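PDB 1E5E: methionine gamma-lyase, which belongs to the Cys/Met metabolism family of pyridoxal-phosphate-dependent enzymes and is built as a tetramer of like subunits. Local coordinates for residues 89-94 with 239-244; 94-99 with 233-238; 117-122 with 356-361; 164-169 with 191-196; 261-266 with 340-345. All coordinates share one frame; numbering follows the deposited sequence. Where two conformers were deposited one is given.

Contact 1: residues 89-94 with 239-244; sequences AIAATV and DITGSV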
# COMPACT_ATOMS: atom_id res chain seq x y z
N ALA A 89 -8.25 0.07 -21.34
CA ALA A 89 -9.67 -0.10 -21.42
C ALA A 89 -10.11 0.09 -22.89
O ALA A 89 -10.84 -0.77 -23.39
CB ALA A 89 -10.45 0.89 -20.56
N ILE A 90 -9.58 1.13 -23.53
CA ILE A 90 -9.91 1.35 -24.93
C ILE A 90 -9.43 0.20 -25.82
O ILE A 90 -10.19 -0.35 -26.64
CB ILE A 90 -9.37 2.71 -25.43
CG1 ILE A 90 -10.08 3.88 -24.70
CG2 ILE A 90 -9.60 2.83 -26.93
CD1 ILE A 90 -9.20 5.11 -24.62
N ALA A 91 -8.19 -0.21 -25.64
CA ALA A 91 -7.58 -1.23 -26.46
C ALA A 91 -8.24 -2.57 -26.22
O ALA A 91 -8.52 -3.29 -27.19
CB ALA A 91 -6.08 -1.26 -26.12
N ALA A 92 -8.51 -2.95 -24.98
CA ALA A 92 -9.09 -4.27 -24.72
C ALA A 92 -10.47 -4.36 -25.36
O ALA A 92 -10.88 -5.42 -25.82
CB ALA A 92 -9.20 -4.55 -23.22
N THR A 93 -11.18 -3.22 -25.34
CA THR A 93 -12.49 -3.14 -25.95
C THR A 93 -12.37 -3.24 -27.47
O THR A 93 -12.91 -4.16 -28.08
CB THR A 93 -13.16 -1.81 -25.54
OG1 THR A 93 -13.33 -1.83 -24.11
CG2 THR A 93 -14.47 -1.58 -26.27
N VAL A 94 -11.66 -2.32 -28.13
CA VAL A 94 -11.63 -2.39 -29.58
C VAL A 94 -10.84 -3.60 -30.07
O VAL A 94 -11.22 -4.07 -31.15
CB VAL A 94 -11.15 -1.12 -30.29
CG1 VAL A 94 -11.96 0.09 -29.84
CG2 VAL A 94 -9.66 -0.88 -30.12
N ASP A 239 -5.80 -12.21 -22.67
CA ASP A 239 -4.78 -12.57 -23.64
C ASP A 239 -4.15 -11.35 -24.32
O ASP A 239 -2.94 -11.37 -24.46
CB ASP A 239 -5.28 -13.43 -24.82
CG ASP A 239 -5.92 -14.72 -24.36
OD1 ASP A 239 -5.64 -15.14 -23.21
OD2 ASP A 239 -6.70 -15.36 -25.10
N ILE A 240 -5.00 -10.47 -24.84
CA ILE A 240 -4.47 -9.45 -25.73
C ILE A 240 -3.79 -8.30 -25.01
O ILE A 240 -2.76 -7.88 -25.54
CB ILE A 240 -5.58 -8.89 -26.66
CG1 ILE A 240 -6.12 -10.06 -27.49
CG2 ILE A 240 -5.08 -7.75 -27.50
CD1 ILE A 240 -7.28 -9.75 -28.42
N THR A 241 -4.41 -7.67 -24.02
CA THR A 241 -3.67 -6.53 -23.45
C THR A 241 -2.87 -6.98 -22.23
O THR A 241 -1.97 -6.27 -21.80
CB THR A 241 -4.59 -5.37 -23.05
OG1 THR A 241 -5.56 -5.83 -22.10
CG2 THR A 241 -5.28 -4.85 -24.30
N GLY A 242 -3.48 -7.85 -21.42
CA GLY A 242 -2.85 -8.18 -20.12
C GLY A 242 -2.83 -6.92 -19.28
O GLY A 242 -1.98 -6.79 -18.37
N SER A 243 -3.83 -6.05 -19.49
CA SER A 243 -3.94 -4.81 -18.73
C SER A 243 -4.68 -5.12 -17.43
O SER A 243 -5.87 -4.85 -17.24
CB SER A 243 -4.67 -3.74 -19.55
OG SER A 243 -4.66 -2.50 -18.86
N VAL A 244 -3.93 -5.72 -16.51
CA VAL A 244 -4.49 -6.22 -15.28
C VAL A 244 -4.32 -5.20 -14.15
O VAL A 244 -3.19 -5.01 -13.69
CB VAL A 244 -3.83 -7.57 -14.86
CG1 VAL A 244 -4.48 -8.04 -13.57
CG2 VAL A 244 -4.04 -8.59 -15.99
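Helices 86-97 and 226-241 meet beside the ligand pocket, where T241 on the last turn of the second helix touches A91 and A92 on the first. Its methyl does most of the touching: CG2 lies 3.8 Å from the backbone N of A92 and 4.1 Å from A91 CB. A92 CB rests alongside the threonine hydroxyl, 4.0 Å from OG1. The small alanines let the backbones come close, with the CA atoms of A92 and T241 6.0 Å apart. A chi1 of 58° sets OG1 between the backbone N and the carbonyl carbon of T241. There it donates to G236 O; it also accepts from S243 N (3.1 Å to OG1, 152° at the hydrogen), which makes an ST turn where the helix gives way to G242, with positive phi. S243 then centres an inverse gamma turn, closed by a weak bond from V244 N to G242 O. Helix 86-97 belongs to the layer packed on the seven-stranded mixed sheet, with T93 leaning on V202, V204 and I222 and I90 touching the bound N-(hydroxy{3-hydroxy-2-methyl-5-[(phosphonooxy)methyl]pyridin-4-yl}methyl)norvaline. Within this helix, T93 OG1 lies 2.8 Å from A89 O, which it grips together with T93 N from opposite faces of the carbonyl plane. Across the subunit interface, G242 O is hydrogen-bonded to S85 OG of the second subunit, and A91 packs on I240 of that chain.

Contact 2: residues 94-99 with 233-238; sequences VLTILK and RMVGIK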
# COMPACT_ATOMS: atom_id res chain seq x y z
N VAL A 94 -11.66 -2.32 -28.13
CA VAL A 94 -11.63 -2.39 -29.58
C VAL A 94 -10.84 -3.60 -30.07
O VAL A 94 -11.22 -4.07 -31.15
CB VAL A 94 -11.15 -1.12 -30.29
CG1 VAL A 94 -11.96 0.09 -29.84
CG2 VAL A 94 -9.66 -0.88 -30.12
N LEU A 95 -9.86 -4.18 -29.38
CA LEU A 95 -9.15 -5.36 -29.92
C LEU A 95 -9.96 -6.64 -29.74
O LEU A 95 -9.70 -7.63 -30.44
CB LEU A 95 -7.75 -5.47 -29.38
CG LEU A 95 -6.81 -4.31 -29.73
CD1 LEU A 95 -5.50 -4.49 -28.98
CD2 LEU A 95 -6.56 -4.23 -31.26
N THR A 96 -10.96 -6.64 -28.86
CA THR A 96 -11.84 -7.78 -28.72
C THR A 96 -12.88 -7.78 -29.86
O THR A 96 -13.18 -8.83 -30.43
CB THR A 96 -12.65 -7.71 -27.41
OG1 THR A 96 -11.72 -7.77 -26.32
CG2 THR A 96 -13.65 -8.84 -27.23
N ILE A 97 -13.43 -6.60 -30.11
CA ILE A 97 -14.47 -6.47 -31.13
C ILE A 97 -13.92 -6.72 -32.53
O ILE A 97 -14.46 -7.54 -33.27
CB ILE A 97 -15.17 -5.11 -31.05
CG1 ILE A 97 -15.89 -4.95 -29.70
CG2 ILE A 97 -16.19 -4.91 -32.16
CD1 ILE A 97 -16.15 -3.50 -29.35
N LEU A 98 -12.96 -5.90 -32.94
CA LEU A 98 -12.44 -5.96 -34.30
C LEU A 98 -11.48 -7.08 -34.64
O LEU A 98 -10.71 -7.65 -33.87
CB LEU A 98 -11.70 -4.64 -34.57
CG LEU A 98 -12.52 -3.39 -34.20
CD1 LEU A 98 -11.60 -2.19 -34.08
CD2 LEU A 98 -13.60 -3.19 -35.26
N LYS A 99 -11.38 -7.30 -35.95
CA LYS A 99 -10.49 -8.26 -36.58
C LYS A 99 -10.04 -7.68 -37.92
O LYS A 99 -10.69 -6.75 -38.41
CB LYS A 99 -11.21 -9.60 -36.77
CG LYS A 99 -12.41 -9.50 -37.71
CD LYS A 99 -12.91 -10.90 -38.06
CE LYS A 99 -14.39 -10.94 -38.42
NZ LYS A 99 -14.85 -9.88 -39.37
N ARG A 233 -13.25 -9.46 -21.25
CA ARG A 233 -12.47 -9.96 -20.10
C ARG A 233 -11.70 -11.21 -20.49
O ARG A 233 -10.49 -11.28 -20.30
CB ARG A 233 -13.42 -10.07 -18.91
CG ARG A 233 -13.14 -10.96 -17.76
CD ARG A 233 -13.68 -10.63 -16.40
NE ARG A 233 -14.94 -9.89 -16.27
CZ ARG A 233 -14.94 -8.81 -15.44
NH1 ARG A 233 -13.81 -8.47 -14.83
NH2 ARG A 233 -16.03 -8.06 -15.27
N MET A 234 -12.32 -12.12 -21.24
CA MET A 234 -11.68 -13.37 -21.59
C MET A 234 -10.72 -13.24 -22.75
O MET A 234 -9.84 -14.08 -22.84
CB MET A 234 -12.69 -14.49 -21.84
CG MET A 234 -13.34 -14.91 -20.52
SD MET A 234 -12.37 -14.82 -19.00
CE MET A 234 -11.78 -16.50 -18.84
N VAL A 235 -10.86 -12.30 -23.65
CA VAL A 235 -9.95 -12.06 -24.75
C VAL A 235 -9.14 -10.78 -24.58
O VAL A 235 -7.91 -10.84 -24.57
CB VAL A 235 -10.74 -11.96 -26.07
CG1 VAL A 235 -9.85 -11.62 -27.25
CG2 VAL A 235 -11.47 -13.29 -26.34
N GLY A 236 -9.80 -9.62 -24.52
CA GLY A 236 -9.08 -8.35 -24.40
C GLY A 236 -8.14 -8.28 -23.20
O GLY A 236 -7.05 -7.69 -23.30
N ILE A 237 -8.63 -8.66 -22.02
CA ILE A 237 -7.82 -8.54 -20.81
C ILE A 237 -6.87 -9.72 -20.65
O ILE A 237 -5.67 -9.57 -20.49
CB ILE A 237 -8.71 -8.45 -19.55
CG1 ILE A 237 -9.67 -7.23 -19.63
CG2 ILE A 237 -7.82 -8.31 -18.30
CD1 ILE A 237 -8.96 -5.94 -19.96
N LYS A 238 -7.45 -10.90 -20.64
CA LYS A 238 -6.76 -12.15 -20.39
C LYS A 238 -5.66 -12.45 -21.39
O LYS A 238 -4.64 -12.96 -20.93
CB LYS A 238 -7.76 -13.31 -20.27
CG LYS A 238 -7.13 -14.69 -20.12
CD LYS A 238 -8.16 -15.79 -19.88
CE LYS A 238 -8.53 -16.53 -21.17
NZ LYS A 238 -7.30 -16.94 -21.93
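T96 and G236 mark a close approach of two helices, 86-97 and 226-241, in the helical layer beside the seven-stranded sheet. Their CA atoms are 5.2 Å apart, a spacing made possible by the absence of a side chain on G236. Van der Waals contact is confined to a few atoms: the threonine hydroxyl lies against the glycine backbone, with T96 OG1 3.3 Å from G236 CA, while V235 CB stands alongside, 4.3 Å from the same oxygen. Among polar interactions, T96 OG1 is hydrogen-bonded to A92 O one turn back in its own helix. This is possible because chi1 of -63° holds the hydroxyl beside the backbone N of T96 and turns the methyl CG2 anti to that N. Backbone bonds reveal a local widening of helix 226-241, where K238 N reaches R233 O at 3.1 Å in a pi-type turn. At the edges, ionic and intersubunit bonds take over: R233 NH1 forms a salt bridge with E68, and K124 NZ of the second subunit is hydrogen-bonded to both L95 O and L98 O near the end of helix 86-97. At the centre of the crossing, T96 OG1 and G236 N are 3.2 Å apart.

Contact 3: residues 117-122 with 356-361; sequences LFEHAL and VVPKEE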
# COMPACT_ATOMS: atom_id res chain seq x y z
N LEU A 117 -3.35 5.17 -31.48
CA LEU A 117 -3.73 3.75 -31.43
C LEU A 117 -4.52 3.39 -32.71
O LEU A 117 -4.27 2.43 -33.43
CB LEU A 117 -4.63 3.48 -30.20
CG LEU A 117 -5.37 2.14 -30.14
CD1 LEU A 117 -4.41 0.94 -30.07
CD2 LEU A 117 -6.36 2.07 -28.98
N PHE A 118 -5.53 4.22 -32.96
CA PHE A 118 -6.43 4.07 -34.10
C PHE A 118 -5.71 4.26 -35.43
O PHE A 118 -5.81 3.44 -36.35
CB PHE A 118 -7.64 4.99 -33.92
CG PHE A 118 -8.73 4.75 -32.90
CD1 PHE A 118 -8.61 3.71 -31.98
CD2 PHE A 118 -9.85 5.57 -32.77
CE1 PHE A 118 -9.60 3.49 -31.05
CE2 PHE A 118 -10.86 5.38 -31.82
CZ PHE A 118 -10.69 4.31 -30.95
N GLU A 119 -4.91 5.32 -35.60
CA GLU A 119 -4.32 5.66 -36.87
C GLU A 119 -3.16 4.74 -37.25
O GLU A 119 -3.05 4.39 -38.41
CB GLU A 119 -3.84 7.13 -36.88
CG GLU A 119 -3.27 7.56 -38.22
CD GLU A 119 -3.04 9.06 -38.30
OE1 GLU A 119 -2.75 9.77 -37.33
OE2 GLU A 119 -3.16 9.59 -39.42
N HIS A 120 -2.36 4.35 -36.27
CA HIS A 120 -1.20 3.53 -36.53
C HIS A 120 -1.26 2.06 -36.17
O HIS A 120 -0.92 1.22 -37.01
CB HIS A 120 0.04 4.19 -35.88
CG HIS A 120 0.23 5.58 -36.43
ND1 HIS A 120 0.48 5.76 -37.78
CD2 HIS A 120 0.20 6.81 -35.87
CE1 HIS A 120 0.61 7.05 -38.03
NE2 HIS A 120 0.45 7.71 -36.89
N ALA A 121 -1.70 1.69 -34.98
CA ALA A 121 -1.77 0.30 -34.56
C ALA A 121 -2.88 -0.51 -35.20
O ALA A 121 -2.68 -1.59 -35.74
CB ALA A 121 -1.87 0.23 -33.02
N LEU A 122 -4.12 0.00 -35.13
CA LEU A 122 -5.26 -0.71 -35.71
C LEU A 122 -5.05 -0.94 -37.22
O LEU A 122 -5.34 -2.04 -37.68
CB LEU A 122 -6.59 -0.06 -35.41
CG LEU A 122 -7.30 0.13 -34.06
CD1 LEU A 122 -8.76 0.53 -34.24
CD2 LEU A 122 -7.17 -1.11 -33.18
N VAL A 356 1.85 14.02 -30.30
CA VAL A 356 2.00 12.79 -31.07
C VAL A 356 1.14 12.80 -32.32
O VAL A 356 1.41 12.04 -33.26
CB VAL A 356 1.73 11.56 -30.15
CG1 VAL A 356 0.27 11.44 -29.73
CG2 VAL A 356 2.18 10.26 -30.80
N VAL A 357 0.13 13.66 -32.40
CA VAL A 357 -0.73 13.72 -33.59
C VAL A 357 -0.14 14.69 -34.61
O VAL A 357 0.21 15.81 -34.24
CB VAL A 357 -2.14 14.20 -33.19
CG1 VAL A 357 -3.02 14.18 -34.43
CG2 VAL A 357 -2.72 13.33 -32.09
N PRO A 358 0.03 14.27 -35.86
CA PRO A 358 0.52 15.15 -36.91
C PRO A 358 -0.26 16.46 -36.81
O PRO A 358 -1.48 16.58 -36.55
CB PRO A 358 0.26 14.36 -38.19
CG PRO A 358 0.30 12.93 -37.71
CD PRO A 358 -0.53 13.01 -36.41
N LYS A 359 0.49 17.55 -36.94
CA LYS A 359 0.04 18.92 -36.88
C LYS A 359 -1.21 19.18 -37.71
O LYS A 359 -2.19 19.74 -37.20
CB LYS A 359 1.21 19.84 -37.32
CG LYS A 359 0.89 21.31 -36.99
CD LYS A 359 2.10 22.20 -37.26
CE LYS A 359 1.89 23.55 -36.57
NZ LYS A 359 3.09 24.43 -36.73
N GLU A 360 -1.25 18.72 -38.96
CA GLU A 360 -2.42 18.92 -39.81
C GLU A 360 -3.66 18.23 -39.25
O GLU A 360 -4.77 18.72 -39.45
CB GLU A 360 -2.20 18.46 -41.26
N GLU A 361 -3.50 17.07 -38.61
CA GLU A 361 -4.66 16.44 -37.97
C GLU A 361 -5.05 17.25 -36.73
O GLU A 361 -6.24 17.49 -36.56
CB GLU A 361 -4.40 14.98 -37.66
CG GLU A 361 -4.16 14.21 -38.97
CD GLU A 361 -3.95 12.74 -38.72
OE1 GLU A 361 -2.96 12.36 -38.07
OE2 GLU A 361 -4.78 11.92 -39.14
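E119 leaves helix 112-124 with CG anti to its backbone N (chi1 -177°), and E361 sets CG beside its own N (chi1 -63°); both chains run extended beyond CG, so their carboxyl groups meet from opposite directions. The pair joins helix 112-124 to the first turn of helix 359-364, whose N-cap position is held by P358. The two carboxyl planes are turned 48° against each other. E119 OE1 lies 2.7 Å from E361 OE1, and the second oxygens are almost as near, with E119 OE2 2.9 Å from E361 OE2. Like charges at such spacing would repel, so an acid group here probably holds a proton. The imidazole of H120, whose charge is not known, has NE2 5.9 Å from E361 OE1, and one of its faces receives E119 CG 3.9 Å above the plane, offset toward the rim. On the same surface patch, V357 and E361 pack on H115, one turn before E119 in helix 112-124. The proline ring of P358 borders the acid pair from the loop, with its CD 4.0 Å from E119 OE1.

Contact 4: residues 164-169 with 191-196; sequences IDMERV and MITNPV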
# COMPACT_ATOMS: atom_id res chain seq x y z
N ILE A 164 -20.78 16.50 -28.74
CA ILE A 164 -21.32 15.65 -29.79
C ILE A 164 -22.70 15.22 -29.36
O ILE A 164 -22.88 14.80 -28.22
CB ILE A 164 -20.44 14.44 -30.09
CG1 ILE A 164 -19.08 14.90 -30.67
CG2 ILE A 164 -21.15 13.45 -31.02
CD1 ILE A 164 -18.06 13.80 -30.44
N ASP A 165 -23.67 15.34 -30.25
CA ASP A 165 -25.02 14.86 -30.03
C ASP A 165 -25.03 13.34 -30.16
O ASP A 165 -25.11 12.76 -31.23
CB ASP A 165 -25.96 15.51 -31.06
CG ASP A 165 -27.39 15.06 -30.86
OD1 ASP A 165 -27.68 14.02 -30.26
OD2 ASP A 165 -28.27 15.78 -31.37
N MET A 166 -24.96 12.69 -29.00
CA MET A 166 -24.87 11.24 -28.88
C MET A 166 -26.11 10.51 -29.38
O MET A 166 -25.96 9.49 -30.07
CB MET A 166 -24.63 10.81 -27.42
CG MET A 166 -23.24 11.21 -26.93
SD MET A 166 -22.76 10.52 -25.34
CE MET A 166 -23.78 11.46 -24.23
N GLU A 167 -27.28 11.03 -29.04
CA GLU A 167 -28.48 10.36 -29.54
C GLU A 167 -28.49 10.28 -31.08
O GLU A 167 -28.76 9.23 -31.65
CB GLU A 167 -29.75 11.03 -29.06
CG GLU A 167 -30.96 10.17 -29.40
CD GLU A 167 -32.17 10.61 -28.61
OE1 GLU A 167 -32.09 11.55 -27.78
OE2 GLU A 167 -33.21 9.96 -28.78
N ARG A 168 -28.10 11.39 -31.70
CA ARG A 168 -28.02 11.46 -33.14
C ARG A 168 -27.01 10.49 -33.73
O ARG A 168 -27.34 9.81 -34.71
CB ARG A 168 -27.64 12.84 -33.70
CG ARG A 168 -28.06 12.86 -35.18
CD ARG A 168 -27.97 14.27 -35.77
NE ARG A 168 -26.55 14.65 -35.84
CZ ARG A 168 -26.14 15.75 -35.19
NH1 ARG A 168 -26.99 16.49 -34.47
NH2 ARG A 168 -24.85 16.04 -35.27
N VAL A 169 -25.81 10.47 -33.14
CA VAL A 169 -24.77 9.58 -33.62
C VAL A 169 -25.27 8.14 -33.47
O VAL A 169 -25.05 7.33 -34.37
CB VAL A 169 -23.46 9.82 -32.86
CG1 VAL A 169 -22.43 8.71 -33.07
CG2 VAL A 169 -22.84 11.18 -33.23
N MET A 191 -21.05 10.88 -12.92
CA MET A 191 -21.87 11.81 -12.18
C MET A 191 -22.48 12.81 -13.15
O MET A 191 -23.44 13.44 -12.74
CB MET A 191 -21.08 12.65 -11.20
CG MET A 191 -20.60 12.02 -9.93
SD MET A 191 -21.91 11.17 -9.02
CE MET A 191 -21.49 9.52 -9.57
N ILE A 192 -21.90 12.99 -14.33
CA ILE A 192 -22.39 14.09 -15.17
C ILE A 192 -23.20 13.48 -16.31
O ILE A 192 -24.23 14.01 -16.70
CB ILE A 192 -21.21 14.95 -15.66
CG1 ILE A 192 -20.72 15.86 -14.50
CG2 ILE A 192 -21.58 15.77 -16.89
CD1 ILE A 192 -19.56 16.76 -14.83
N THR A 193 -22.70 12.39 -16.86
CA THR A 193 -23.36 11.73 -17.97
C THR A 193 -23.38 10.22 -17.87
O THR A 193 -22.37 9.61 -17.53
CB THR A 193 -22.63 12.09 -19.29
OG1 THR A 193 -22.75 13.52 -19.55
CG2 THR A 193 -23.31 11.42 -20.47
N ASN A 194 -24.46 9.62 -18.28
CA ASN A 194 -24.56 8.16 -18.46
C ASN A 194 -24.86 7.98 -19.94
O ASN A 194 -26.01 7.98 -20.41
CB ASN A 194 -25.70 7.57 -17.62
CG ASN A 194 -25.41 7.60 -16.13
OD1 ASN A 194 -26.32 7.58 -15.30
ND2 ASN A 194 -24.14 7.67 -15.71
N PRO A 195 -23.84 7.84 -20.79
CA PRO A 195 -24.03 7.77 -22.22
C PRO A 195 -24.98 6.69 -22.68
O PRO A 195 -25.65 6.95 -23.71
CB PRO A 195 -22.64 7.63 -22.81
CG PRO A 195 -21.72 8.13 -21.70
CD PRO A 195 -22.40 7.84 -20.41
N VAL A 196 -25.20 5.58 -21.99
CA VAL A 196 -26.15 4.56 -22.40
C VAL A 196 -27.57 5.12 -22.46
O VAL A 196 -28.36 4.55 -23.20
CB VAL A 196 -26.19 3.29 -21.52
CG1 VAL A 196 -24.80 2.64 -21.48
CG2 VAL A 196 -26.67 3.62 -20.10
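M166 sets its sulfur against P195 and its terminal methyl against T193, two residues of the loop after strand 180-184. SD meets the CB corner of the proline, 3.8 Å from P195 CB, the two side chains meeting at a slant. The methyl goes further: M166 CE and T193 CG2 come tip to tip at 3.8 Å. A bend at chi3 (-73°) is what swings CE round toward the threonine while SD stays by P195 CB. T193 offers its methyl because CG2 stands anti to its backbone N, leaving OG1 to hydrogen-bond Q304 O. The same Q304 takes the backbone N of M166 with its OE1, so one glutamine positions both partners. Behind the methionine, D165 is the N-cap of helix 166-174: its OD1 accepts from R168 N at 3.0 Å, nearly straight at 168°, the donor standing above the carboxylate plane. R168 NH1 adds a charge pairing with D165 OD2 at 3.4 Å, with that oxygen well out of the guanidinium plane. On the sheet side M166 touches F153. Helix 166-174 links the parallel neighbours 148-154 and 180-184, so the methionine ties the start of the helix to the loop leaving the second strand of a beta-alpha-beta crossover.

Contact 5: residues 261-266 with 340-345; sequences NIRMKA and GGCESL
R263 NH1 is gripped by two oxygens, a water and the carbonyl of Y210, and through the water it reaches G340. The water accepts from NH1 at 2.9 Å and appears to donate to G340 O at 2.7 Å, bridging a gap over which R263 NH1 and G340 O stand 4.3 Å apart. The rest of the guanidinium is fixed as well: NH2 is hydrogen-bonded to G256 O and NE to T259 OG1, which together limit its rotation and satisfy a buried charged group. Direct contact comes from the aliphatic part of the arginine, whose CD lies 3.8 Å from C342 SG. CD is put beside the thiol by the first two torsions, chi2 being extended at -172°; the bend at chi3 (-70°) then turns the guanidinium aside toward the water. I262 of the third subunit packs on R263, and S258 of that subunit on C342. G340 takes a positive phi of 77° where the loop turns, and its N is hydrogen-bonded to S375 OG. R263 thus joins helix 260-279 to the loop that connects strands 334-335 and 345-347 of the five-stranded sheet.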
# COMPACT_ATOMS: atom_id res chain seq x y z
N ASN A 261 -19.00 12.41 -6.09
CA ASN A 261 -20.10 13.36 -6.21
C ASN A 261 -19.76 14.75 -5.68
O ASN A 261 -20.08 15.73 -6.36
CB ASN A 261 -21.33 12.81 -5.48
CG ASN A 261 -22.49 13.81 -5.47
OD1 ASN A 261 -23.13 14.00 -6.49
ND2 ASN A 261 -22.76 14.37 -4.30
N ILE A 262 -19.16 14.84 -4.47
CA ILE A 262 -18.87 16.17 -3.93
C ILE A 262 -17.72 16.85 -4.64
O ILE A 262 -17.70 18.07 -4.64
CB ILE A 262 -18.63 16.18 -2.40
CG1 ILE A 262 -17.48 15.23 -2.03
CG2 ILE A 262 -19.92 15.79 -1.69
CD1 ILE A 262 -17.06 15.34 -0.57
N ARG A 263 -16.80 16.13 -5.21
CA ARG A 263 -15.69 16.68 -5.98
C ARG A 263 -16.17 17.22 -7.34
O ARG A 263 -15.89 18.37 -7.73
CB ARG A 263 -14.63 15.58 -6.26
CG ARG A 263 -13.75 15.27 -5.07
CD ARG A 263 -12.59 14.33 -5.37
NE ARG A 263 -12.95 12.94 -5.66
CZ ARG A 263 -13.07 12.43 -6.87
NH1 ARG A 263 -12.86 13.20 -7.95
NH2 ARG A 263 -13.35 11.14 -7.01
N MET A 264 -16.99 16.45 -8.04
CA MET A 264 -17.50 16.90 -9.34
C MET A 264 -18.32 18.19 -9.18
O MET A 264 -18.21 19.08 -10.03
CB MET A 264 -18.36 15.88 -10.09
CG MET A 264 -17.63 14.63 -10.56
SD MET A 264 -16.06 14.97 -11.40
CE MET A 264 -16.55 15.84 -12.88
N LYS A 265 -19.15 18.27 -8.16
CA LYS A 265 -19.94 19.45 -7.90
C LYS A 265 -19.04 20.63 -7.60
O LYS A 265 -19.20 21.66 -8.21
CB LYS A 265 -20.91 19.32 -6.71
CG LYS A 265 -21.93 18.23 -7.01
CD LYS A 265 -22.98 18.07 -5.91
CE LYS A 265 -24.24 17.49 -6.56
NZ LYS A 265 -25.30 17.22 -5.54
N ALA A 266 -18.14 20.44 -6.63
CA ALA A 266 -17.22 21.52 -6.28
C ALA A 266 -16.36 21.91 -7.48
O ALA A 266 -16.18 23.12 -7.67
CB ALA A 266 -16.33 21.07 -5.13
N GLY A 340 -8.62 15.99 -13.79
CA GLY A 340 -9.57 15.37 -12.90
C GLY A 340 -9.08 15.25 -11.45
O GLY A 340 -9.80 14.55 -10.72
N GLY A 341 -7.95 15.87 -11.07
CA GLY A 341 -7.57 15.71 -9.67
C GLY A 341 -8.16 16.82 -8.80
O GLY A 341 -8.85 17.72 -9.29
N CYS A 342 -7.91 16.72 -7.50
CA CYS A 342 -8.34 17.72 -6.54
C CYS A 342 -7.57 19.03 -6.78
O CYS A 342 -8.05 20.13 -6.47
CB CYS A 342 -8.08 17.23 -5.10
SG CYS A 342 -9.16 15.85 -4.67
N GLU A 343 -6.34 18.91 -7.24
CA GLU A 343 -5.57 20.10 -7.57
C GLU A 343 -5.79 20.44 -9.05
O GLU A 343 -5.93 19.56 -9.90
CB GLU A 343 -4.11 19.91 -7.25
CG GLU A 343 -3.44 19.17 -8.38
CD GLU A 343 -3.19 17.74 -8.02
OE1 GLU A 343 -4.14 16.92 -7.94
OE2 GLU A 343 -1.93 17.59 -7.86
N SER A 344 -5.79 21.73 -9.35
CA SER A 344 -6.01 22.20 -10.71
C SER A 344 -4.76 21.98 -11.57
O SER A 344 -3.66 22.25 -11.12
CB SER A 344 -6.37 23.69 -10.67
OG SER A 344 -7.58 23.92 -9.99
N LEU A 345 -4.98 21.45 -12.77
CA LEU A 345 -3.86 21.09 -13.64
C LEU A 345 -3.99 21.85 -14.96
O LEU A 345 -5.13 21.98 -15.45
CB LEU A 345 -3.82 19.57 -13.93
CG LEU A 345 -3.46 18.69 -12.72
CD1 LEU A 345 -3.61 17.19 -13.03
CD2 LEU A 345 -2.02 18.95 -12.27
O HOH W 1 -10.83 15.18 -8.26

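In the fold
Contact 1 opens first along the chain, at 89-94, and contact 2 follows on the same helix; both close on helix 226-241, contact 2 nested inside contact 1, and the two share V94. Contact 3 starts at 117-122 but closes only at 356-361, so it crosses both, and L122 packs on L95 and L98 where helices 112-124 and 86-97 adjoin. The short loop of contact 4 lies within all three. Contact 5 opens after contacts 1, 2 and 4 have closed and is nested inside contact 3; it touches contact 4 through M264 on I192. Contacts 1, 2 and 3 lie across the chain's centre from contact 5 and touch the second subunit, whereas contact 5 touches the third.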